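Local coordinates for protein 6-phosphogluconolactonase (Leishmania braziliensis, PDB 3CSS) that probably hydrolyses 6-phosphogluconolactone to 6-phosphogluconate, the second step in the oxidative stage of the pentose phosphate pathway, at residues A170-D175 with L204-I209; V208-K213 with L246-G251. One frame throughout, in Å; residues are numbered along the deposited sequence.

Interaction 1. Residues A170-D175 with L204-I209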
loop_
_atom_site.group_PDB
_atom_site.type_symbol
_atom_site.label_atom_id
_atom_site.label_comp_id
_atom_site.label_asym_id
_atom_site.label_seq_id
_atom_site.Cartn_x
_atom_site.Cartn_y
_atom_site.Cartn_z
ATOM N N ALA A 170 2.675 -2.222 -3.896
ATOM C CA ALA A 170 2.661 -0.755 -3.841
ATOM C C ALA A 170 3.053 -0.223 -5.232
ATOM O O ALA A 170 2.499 -0.699 -6.211
ATOM C CB ALA A 170 3.598 -0.254 -2.732
ATOM N N SER A 171 3.960 0.746 -5.341
ATOM C CA SER A 171 4.596 1.038 -6.663
ATOM C C SER A 171 6.098 0.729 -6.603
ATOM O O SER A 171 6.941 1.456 -7.153
ATOM C CB SER A 171 4.300 2.455 -7.159
ATOM O OG SER A 171 2.975 2.527 -7.672
ATOM N N ILE A 172 6.408 -0.389 -5.934
ATOM C CA ILE A 172 7.770 -0.888 -5.840
ATOM C C ILE A 172 7.913 -1.906 -6.984
ATOM O O ILE A 172 7.601 -3.107 -6.816
ATOM C CB ILE A 172 8.048 -1.526 -4.446
ATOM C CG1 ILE A 172 7.851 -0.467 -3.343
ATOM C CG2 ILE A 172 9.479 -2.090 -4.418
ATOM C CD1 ILE A 172 7.725 -1.014 -1.907
ATOM N N PHE A 173 8.282 -1.393 -8.160
ATOM C CA PHE A 173 8.357 -2.189 -9.392
ATOM C C PHE A 173 9.735 -2.811 -9.580
ATOM O O PHE A 173 10.736 -2.240 -9.147
ATOM C CB PHE A 173 8.014 -1.338 -10.626
ATOM C CG PHE A 173 6.548 -1.006 -10.745
ATOM C CD1 PHE A 173 5.641 -1.927 -11.263
ATOM C CD2 PHE A 173 6.066 0.216 -10.318
ATOM C CE1 PHE A 173 4.300 -1.627 -11.367
ATOM C CE2 PHE A 173 4.726 0.518 -10.411
ATOM C CZ PHE A 173 3.840 -0.404 -10.927
ATOM N N PRO A 174 9.789 -3.957 -10.285
ATOM C CA PRO A 174 11.091 -4.497 -10.690
ATOM C C PRO A 174 11.915 -3.460 -11.449
ATOM O O PRO A 174 11.377 -2.721 -12.276
ATOM C CB PRO A 174 10.727 -5.673 -11.615
ATOM C CG PRO A 174 9.327 -5.972 -11.392
ATOM C CD PRO A 174 8.666 -4.777 -10.758
ATOM N N ASP A 175 13.198 -3.388 -11.118
ATOM C CA ASP A 175 14.170 -2.516 -11.783
ATOM C C ASP A 175 13.773 -1.021 -11.801
ATOM O O ASP A 175 14.118 -0.269 -12.736
ATOM C CB ASP A 175 14.482 -3.069 -13.186
ATOM C CG ASP A 175 14.926 -4.528 -13.148
ATOM O OD1 ASP A 175 15.990 -4.828 -12.581
ATOM O OD2 ASP A 175 14.175 -5.405 -13.650
ATOM N N LEU A 204 5.410 4.465 -0.768
ATOM C CA LEU A 204 6.078 4.120 0.465
ATOM C C LEU A 204 7.212 3.156 0.118
ATOM O O LEU A 204 7.083 2.315 -0.786
ATOM C CB LEU A 204 5.104 3.501 1.460
ATOM C CG LEU A 204 3.983 4.395 1.992
ATOM C CD1 LEU A 204 3.092 3.635 2.975
ATOM C CD2 LEU A 204 4.540 5.715 2.588
ATOM N N SER A 205 8.333 3.302 0.824
ATOM C CA SER A 205 9.499 2.477 0.573
ATOM C C SER A 205 9.376 1.126 1.248
ATOM O O SER A 205 8.534 0.929 2.110
ATOM C CB SER A 205 10.749 3.195 1.090
ATOM O OG SER A 205 10.661 3.353 2.504
ATOM N N LYS A 206 10.232 0.190 0.853
ATOM C CA LYS A 206 10.315 -1.107 1.528
ATOM C C LYS A 206 10.443 -0.933 3.038
ATOM O O LYS A 206 9.816 -1.650 3.807
ATOM C CB LYS A 206 11.502 -1.916 0.993
ATOM C CG LYS A 206 11.368 -2.318 -0.448
ATOM C CD LYS A 206 12.505 -3.233 -0.924
ATOM C CE LYS A 206 13.846 -2.572 -0.839
ATOM N NZ LYS A 206 14.939 -3.523 -1.285
ATOM N N THR A 207 11.283 0.014 3.453
ATOM C CA THR A 207 11.542 0.283 4.876
ATOM C C THR A 207 10.270 0.585 5.653
ATOM O O THR A 207 10.024 0.023 6.723
ATOM C CB THR A 207 12.524 1.460 5.030
ATOM O OG1 THR A 207 13.684 1.211 4.230
ATOM C CG2 THR A 207 12.956 1.605 6.488
ATOM N N VAL A 208 9.455 1.486 5.120
ATOM C CA VAL A 208 8.208 1.861 5.802
ATOM C C VAL A 208 7.343 0.626 5.956
ATOM O O VAL A 208 6.804 0.346 7.021
ATOM C CB VAL A 208 7.442 2.956 5.052
ATOM C CG1 VAL A 208 6.111 3.236 5.724
ATOM C CG2 VAL A 208 8.270 4.234 4.965
ATOM N N ILE A 209 7.219 -0.136 4.876
ATOM C CA ILE A 209 6.398 -1.351 4.911
ATOM C C ILE A 209 6.918 -2.365 5.936
ATOM O O ILE A 209 6.136 -2.983 6.672
ATOM C CB ILE A 209 6.266 -1.950 3.481
ATOM C CG1 ILE A 209 5.519 -0.956 2.598
ATOM C CG2 ILE A 209 5.515 -3.258 3.513
ATOM C CD1 ILE A 209 5.597 -1.240 1.112
#
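I172 and I209 meet tip to tip because both side chains turn CG1 away from their own carbonyl carbon (chi1 -60° and -64°) and then run out extended through chi2. Each isoleucine thus presents CD1 at the end of a straight arm, and I172 CD1 lies 3.7 Å from I209 CD1. The contact seats the loop between strands 158-162 and 186-189 against the start of helix 206-211, just where the chain leaves strand 201-204 of the central mixed sheet. I172 supplies most of the loop's share. Besides I209, its CD1 touches the backbone of the strand-to-helix junction, 3.6 Å from L204 O and 3.9 Å from K206 N. The aliphatic base of K206 closes in beside the same methyl, with CG 4.1 Å from I172 CD1. Beyond that the lysine bends at chi3 and carries NZ away, to a salt bridge with E182 and a hydrogen bond to A179 O. A170 adds a looser touch, its CB 4.4 Å from I209 CD1. S205 caps the helix at the junction: its OG accepts a weak bond from V208 N, 3.4 Å long, and also bonds to H184 O. On the loop side S171 OG bonds to D75 and R201, while T203 of strand 201-204 and F245 of a further loop also touch I172. Between the two segments the contact is made by van der Waals touches of methyl groups with other methyl and methylene groups and with backbone atoms. Such contacts impose little direction of their own; the orientation of loop and helix probably owes more to the polar bonds that S171, S205 and K206 make to their surroundings.

Interaction 2. Residues V208-K213 with L246-G251. Unlike the reference sequence in segment 208-213: Y211 (reference His).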
loop_
_atom_site.group_PDB
_atom_site.type_symbol
_atom_site.label_atom_id
_atom_site.label_comp_id
_atom_site.label_asym_id
_atom_site.label_seq_id
_atom_site.Cartn_x
_atom_site.Cartn_y
_atom_site.Cartn_z
ATOM N N VAL A 208 9.455 1.486 5.120
ATOM C CA VAL A 208 8.208 1.861 5.802
ATOM C C VAL A 208 7.343 0.626 5.956
ATOM O O VAL A 208 6.804 0.346 7.021
ATOM C CB VAL A 208 7.442 2.956 5.052
ATOM C CG1 VAL A 208 6.111 3.236 5.724
ATOM C CG2 VAL A 208 8.270 4.234 4.965
ATOM N N ILE A 209 7.219 -0.136 4.876
ATOM C CA ILE A 209 6.398 -1.351 4.911
ATOM C C ILE A 209 6.918 -2.365 5.936
ATOM O O ILE A 209 6.136 -2.983 6.672
ATOM C CB ILE A 209 6.266 -1.950 3.481
ATOM C CG1 ILE A 209 5.519 -0.956 2.598
ATOM C CG2 ILE A 209 5.515 -3.258 3.513
ATOM C CD1 ILE A 209 5.597 -1.240 1.112
ATOM N N GLN A 210 8.242 -2.479 6.028
ATOM C CA GLN A 210 8.899 -3.421 6.929
ATOM C C GLN A 210 8.878 -2.996 8.415
ATOM O O GLN A 210 9.202 -3.806 9.285
ATOM C CB GLN A 210 10.327 -3.675 6.452
ATOM C CG GLN A 210 10.380 -4.454 5.150
ATOM C CD GLN A 210 11.769 -4.544 4.576
ATOM O OE1 GLN A 210 12.593 -3.661 4.822
ATOM N NE2 GLN A 210 12.039 -5.586 3.793
ATOM N N TYR A 211 8.550 -1.734 8.684
ATOM C CA TYR A 211 8.363 -1.247 10.042
ATOM C C TYR A 211 6.878 -1.128 10.454
ATOM O O TYR A 211 6.577 -0.795 11.614
ATOM C CB TYR A 211 9.058 0.087 10.216
ATOM C CG TYR A 211 10.536 -0.026 10.475
ATOM C CD1 TYR A 211 11.468 0.415 9.556
ATOM C CD2 TYR A 211 10.996 -0.562 11.667
ATOM C CE1 TYR A 211 12.825 0.326 9.817
ATOM C CE2 TYR A 211 12.358 -0.662 11.942
ATOM C CZ TYR A 211 13.273 -0.213 11.010
ATOM O OH TYR A 211 14.636 -0.309 11.277
ATOM N N ALA A 212 5.960 -1.392 9.533
ATOM C CA ALA A 212 4.537 -1.320 9.833
ATOM C C ALA A 212 4.156 -2.420 10.824
ATOM O O ALA A 212 4.762 -3.498 10.848
ATOM C CB ALA A 212 3.682 -1.415 8.538
ATOM N N LYS A 213 3.150 -2.139 11.653
ATOM C CA LYS A 213 2.656 -3.129 12.613
ATOM C C LYS A 213 1.966 -4.335 11.988
ATOM O O LYS A 213 2.168 -5.471 12.427
ATOM C CB LYS A 213 1.727 -2.449 13.635
ATOM C CG LYS A 213 2.387 -1.317 14.401
ATOM C CD LYS A 213 3.635 -1.760 15.140
ATOM C CE LYS A 213 4.099 -0.699 16.125
ATOM N NZ LYS A 213 5.316 -1.133 16.868
ATOM N N LEU A 246 8.803 -8.596 1.549
ATOM C CA LEU A 246 7.808 -8.756 2.635
ATOM C C LEU A 246 8.212 -9.780 3.712
ATOM O O LEU A 246 7.795 -9.688 4.869
ATOM C CB LEU A 246 6.448 -9.120 2.035
ATOM C CG LEU A 246 5.758 -8.024 1.241
ATOM C CD1 LEU A 246 4.497 -8.584 0.565
ATOM C CD2 LEU A 246 5.439 -6.768 2.114
ATOM N N ARG A 247 9.076 -10.721 3.349
ATOM C CA ARG A 247 9.579 -11.716 4.292
ATOM C C ARG A 247 10.321 -11.074 5.461
ATOM O O ARG A 247 10.456 -11.691 6.529
ATOM C CB ARG A 247 10.513 -12.704 3.591
ATOM C CG ARG A 247 9.834 -13.625 2.589
ATOM C CD ARG A 247 10.756 -14.731 2.094
ATOM N NE ARG A 247 11.059 -15.667 3.178
ATOM C CZ ARG A 247 10.268 -16.674 3.527
ATOM N NH1 ARG A 247 9.130 -16.913 2.886
ATOM N NH2 ARG A 247 10.613 -17.457 4.535
ATOM N N ASP A 248 10.838 -9.862 5.245
ATOM C CA ASP A 248 11.616 -9.129 6.241
ATOM C C ASP A 248 10.816 -8.074 7.008
ATOM O O ASP A 248 11.396 -7.240 7.719
ATOM C CB ASP A 248 12.834 -8.485 5.587
ATOM C CG ASP A 248 13.839 -9.496 5.100
ATOM O OD1 ASP A 248 14.037 -10.518 5.782
ATOM O OD2 ASP A 248 14.419 -9.254 4.015
ATOM N N CYS A 249 9.491 -8.129 6.882
ATOM C CA CYS A 249 8.613 -7.282 7.667
ATOM C C CYS A 249 8.760 -7.603 9.133
ATOM O O CYS A 249 8.827 -8.754 9.541
ATOM C CB CYS A 249 7.159 -7.465 7.288
ATOM S SG CYS A 249 6.723 -6.693 5.690
ATOM N N ARG A 250 8.848 -6.557 9.918
ATOM C CA ARG A 250 8.891 -6.708 11.393
ATOM C C ARG A 250 7.503 -6.869 11.996
ATOM O O ARG A 250 7.370 -7.347 13.137
ATOM C CB ARG A 250 9.577 -5.504 12.019
ATOM C CG ARG A 250 10.994 -5.359 11.540
ATOM C CD ARG A 250 11.608 -4.090 12.038
ATOM N NE ARG A 250 12.954 -3.914 11.506
ATOM C CZ ARG A 250 13.239 -3.495 10.273
ATOM N NH1 ARG A 250 12.279 -3.206 9.407
ATOM N NH2 ARG A 250 14.509 -3.354 9.903
ATOM N N GLY A 251 6.481 -6.434 11.258
ATOM C CA GLY A 251 5.095 -6.577 11.669
ATOM C C GLY A 251 4.502 -7.892 11.229
ATOM O O GLY A 251 5.204 -8.752 10.684
HETATM O O HOH W 1 6.092 -4.746 8.862
HETATM O O HOH W 2 14.282 -7.054 2.611
HETATM O O HOH W 3 13.615 -2.219 6.936
#
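Q210 O is gripped twice by R250: the backbone N donates at 2.8 Å, and the guanidinium NH1 reaches back to it at 3.1 Å. The two donors arrive from opposite faces of the carbonyl plane, NH1 standing well above it while the oxygen lies near the guanidinium plane. This clamp joins the C-terminal part of helix 206-211 to the loop entering strand 252-257, in the parallel part of the α/β sheet, where strands 214-219 and 252-257 are neighbours. The same guanidinium lies flat on the Y211 ring, planes 6° apart, in a stacked cation-pi pair with R250 CZ 3.7 Å from the ring centroid. With R250 extended from CG to NE (chi2 174°, chi3 -177°), CD and NE also lie on this side of the ring, nearest CE2. Carbonyl and ring together therefore fix the rotation of the guanidinium. Water 3 extends the grip, donating to Q210 OE1 and accepting from R250 NH1. At its other end the Q210 amide bonds to F245 O, while water 2 links NE2 to D248 OD2; NE2 also packs 3.5 Å from D248 CB. On the buried side, I209 turns CG2, the branch not used toward I172, to L246 CD2 at 3.8 Å, these side chains also touching V215 and V217 of strand 214-219. Further along, water 1 bridges G251 N to I209 O and A212 O. G251 CA lies 3.2 Å from both A212 O and K213 O, the approach to A212 O being a CA-H...O contact.

Interactions 1 and 2 use successive parts of helix 206-211 and share V208 and I209; their centres lie about 11 Å apart. I209 links them through its two branches: CD1 serves the loop 170-175, CG2 the segment 246-251. F245 is a second connection, touching I172 and accepting a bond from Q210 NE2 through its carbonyl. The contacts differ in chemistry. Interaction 1 is buried and made by van der Waals contacts, its centre about 9 Å from the centre of the chain; interaction 2, about 12 Å from it, is partly buried and adds hydrogen bonds, a cation-pi stack and waters. The short helix is thus touched by one partner at its start and by another toward its C-terminal side.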